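PDB 1IPA: RNA 2'-o-ribose methyltransferase from Thermus thermophilus, which probably binds RNA and methylates a ribose 2'-hydroxyl, as a knotted methyltransferase of the TrmH family in the class IV-like SAM-binding superfamily. Local coordinates for residues Leu77-Ser80 against Glu81-Lys85. Numbering follows the deposited sequence.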
ATOM      1  N   LEU A  77      24.211   4.295 -12.593  1.00 51.52           N
ATOM      2  CA  LEU A  77      24.129   5.376 -13.565  1.00 49.76           C
ATOM      3  C   LEU A  77      24.159   6.731 -12.870  1.00 48.08           C
ATOM      4  O   LEU A  77      23.282   7.046 -12.068  1.00 47.27           O
ATOM      5  CB  LEU A  77      22.831   5.292 -14.379  1.00 51.39           C
ATOM      6  CG  LEU A  77      22.649   4.364 -15.585  1.00 54.17           C
ATOM      7  CD1 LEU A  77      23.699   4.691 -16.636  1.00 54.66           C
ATOM      8  CD2 LEU A  77      22.742   2.907 -15.154  1.00 55.09           C
ATOM      9  N   GLU A  78      25.177   7.529 -13.165  1.00 45.63           N
ATOM     10  CA  GLU A  78      25.255   8.858 -12.591  1.00 43.75           C
ATOM     11  C   GLU A  78      24.283   9.608 -13.491  1.00 41.37           C
ATOM     12  O   GLU A  78      24.472   9.672 -14.704  1.00 39.45           O
ATOM     13  CB  GLU A  78      26.673   9.406 -12.710  1.00 46.74           C
ATOM     14  CG  GLU A  78      26.928  10.678 -11.927  1.00 49.29           C
ATOM     15  CD  GLU A  78      28.410  10.944 -11.741  1.00 52.01           C
ATOM     16  OE1 GLU A  78      29.137  11.018 -12.760  1.00 52.75           O
ATOM     17  OE2 GLU A  78      28.845  11.072 -10.574  1.00 51.83           O
ATOM     18  N   VAL A  79      23.242  10.171 -12.892  1.00 38.08           N
ATOM     19  CA  VAL A  79      22.201  10.842 -13.651  1.00 36.77           C
ATOM     20  C   VAL A  79      21.919  12.293 -13.255  1.00 36.58           C
ATOM     21  O   VAL A  79      22.268  12.726 -12.159  1.00 36.45           O
ATOM     22  CB  VAL A  79      20.909   9.996 -13.542  1.00 36.33           C
ATOM     23  CG1 VAL A  79      19.693  10.818 -13.858  1.00 38.30           C
ATOM     24  CG2 VAL A  79      21.005   8.803 -14.479  1.00 35.60           C
ATOM     25  N   SER A  80      21.280  13.032 -14.159  1.00 36.09           N
ATOM     26  CA  SER A  80      20.932  14.428 -13.921  1.00 36.77           C
ATOM     27  C   SER A  80      19.557  14.546 -13.269  1.00 39.02           C
ATOM     28  O   SER A  80      18.774  13.588 -13.248  1.00 39.55           O
ATOM     29  CB  SER A  80      20.940  15.214 -15.236  1.00 36.53           C
ATOM     30  OG  SER A  80      19.759  14.988 -15.990  1.00 39.56           O
ATOM     31  N   GLU A  81      19.264  15.731 -12.744  1.00 38.35           N
ATOM     32  CA  GLU A  81      17.997  15.994 -12.079  1.00 38.49           C
ATOM     33  C   GLU A  81      16.812  15.866 -13.034  1.00 38.13           C
ATOM     34  O   GLU A  81      15.774  15.306 -12.681  1.00 37.75           O
ATOM     35  CB  GLU A  81      18.019  17.395 -11.459  1.00 40.21           C
ATOM     36  CG  GLU A  81      16.768  17.752 -10.676  1.00 44.19           C
ATOM     37  CD  GLU A  81      16.839  19.137 -10.058  1.00 46.86           C
ATOM     38  OE1 GLU A  81      15.907  19.500  -9.311  1.00 48.03           O
ATOM     39  OE2 GLU A  81      17.822  19.862 -10.321  1.00 47.77           O
ATOM     40  N   ALA A  82      16.969  16.386 -14.246  1.00 36.71           N
ATOM     41  CA  ALA A  82      15.903  16.318 -15.232  1.00 36.11           C
ATOM     42  C   ALA A  82      15.532  14.868 -15.547  1.00 35.13           C
ATOM     43  O   ALA A  82      14.379  14.570 -15.839  1.00 37.19           O
ATOM     44  CB  ALA A  82      16.322  17.044 -16.498  1.00 35.78           C
ATOM     45  N   VAL A  83      16.513  13.975 -15.487  1.00 33.02           N
ATOM     46  CA  VAL A  83      16.283  12.562 -15.756  1.00 31.96           C
ATOM     47  C   VAL A  83      15.578  11.881 -14.585  1.00 31.42           C
ATOM     48  O   VAL A  83      14.632  11.124 -14.790  1.00 30.58           O
ATOM     49  CB  VAL A  83      17.603  11.833 -16.055  1.00 31.82           C
ATOM     50  CG1 VAL A  83      17.398  10.328 -16.004  1.00 32.48           C
ATOM     51  CG2 VAL A  83      18.105  12.237 -17.428  1.00 31.87           C
ATOM     52  N   LEU A  84      16.033  12.142 -13.362  1.00 30.40           N
ATOM     53  CA  LEU A  84      15.389  11.552 -12.185  1.00 31.07           C
ATOM     54  C   LEU A  84      13.939  12.022 -12.107  1.00 31.56           C
ATOM     55  O   LEU A  84      13.044  11.263 -11.745  1.00 32.08           O
ATOM     56  CB  LEU A  84      16.120  11.957 -10.903  1.00 27.69           C
ATOM     57  CG  LEU A  84      17.512  11.360 -10.694  1.00 26.21           C
ATOM     58  CD1 LEU A  84      18.167  12.016  -9.495  1.00 23.47           C
ATOM     59  CD2 LEU A  84      17.408   9.851 -10.517  1.00 24.06           C
ATOM     60  N   LYS A  85      13.724  13.283 -12.458  1.00 33.97           N
ATOM     61  CA  LYS A  85      12.401  13.887 -12.438  1.00 34.69           C
ATOM     62  C   LYS A  85      11.514  13.201 -13.452  1.00 34.43           C
ATOM     63  O   LYS A  85      10.311  13.062 -13.241  1.00 35.65           O
ATOM     64  CB  LYS A  85      12.519  15.388 -12.742  1.00 36.88           C
ATOM     65  CG  LYS A  85      11.209  16.122 -12.958  1.00 39.60           C
ATOM     66  CD  LYS A  85      11.367  17.624 -12.650  1.00 45.57           C
ATOM     67  CE  LYS A  85      12.449  18.323 -13.499  1.00 45.93           C
ATOM     68  NZ  LYS A  85      12.069  18.484 -14.938  1.00 45.83           N
TER
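The chain turns sharply at S80, where strand 77-79 gives way to helix 81-85 at 104° between their directions. The turn is closed by L84 N, which donates to S80 O over 3.1 Å in a nearly straight bond. V83 N also faces S80, with weak bonds to its O and, at 3.4 Å, to its OG. The serine side chain thus acts as an N-cap: with chi1 at 79°, OG sits between the backbone N and the carbonyl carbon, a position from which it can face V83 N in the first turn. The same hydroxyl bonds to T4 O, so the helix start is tied to the N-terminal end of the chain as well. The side chains of V79 and V83 cross at about a right angle, and CG1 of V79 lies 3.9 Å from L84 CG. The leucine's CG in turn approaches S80 O at 3.6 Å, flanking the carbonyl that its own backbone N grips. Trimming L84 to an alanine is likely to leave V79 CG1 and W53 of strand 47-53 without their apolar partner and to open a gap beside the S80 carbonyl. What results is a serine N-capped strand-to-helix junction, joining an inner strand of the mixed sheet in the probable RNA-substrate-binding domain, with its eL30-like fold, to helix 81-87.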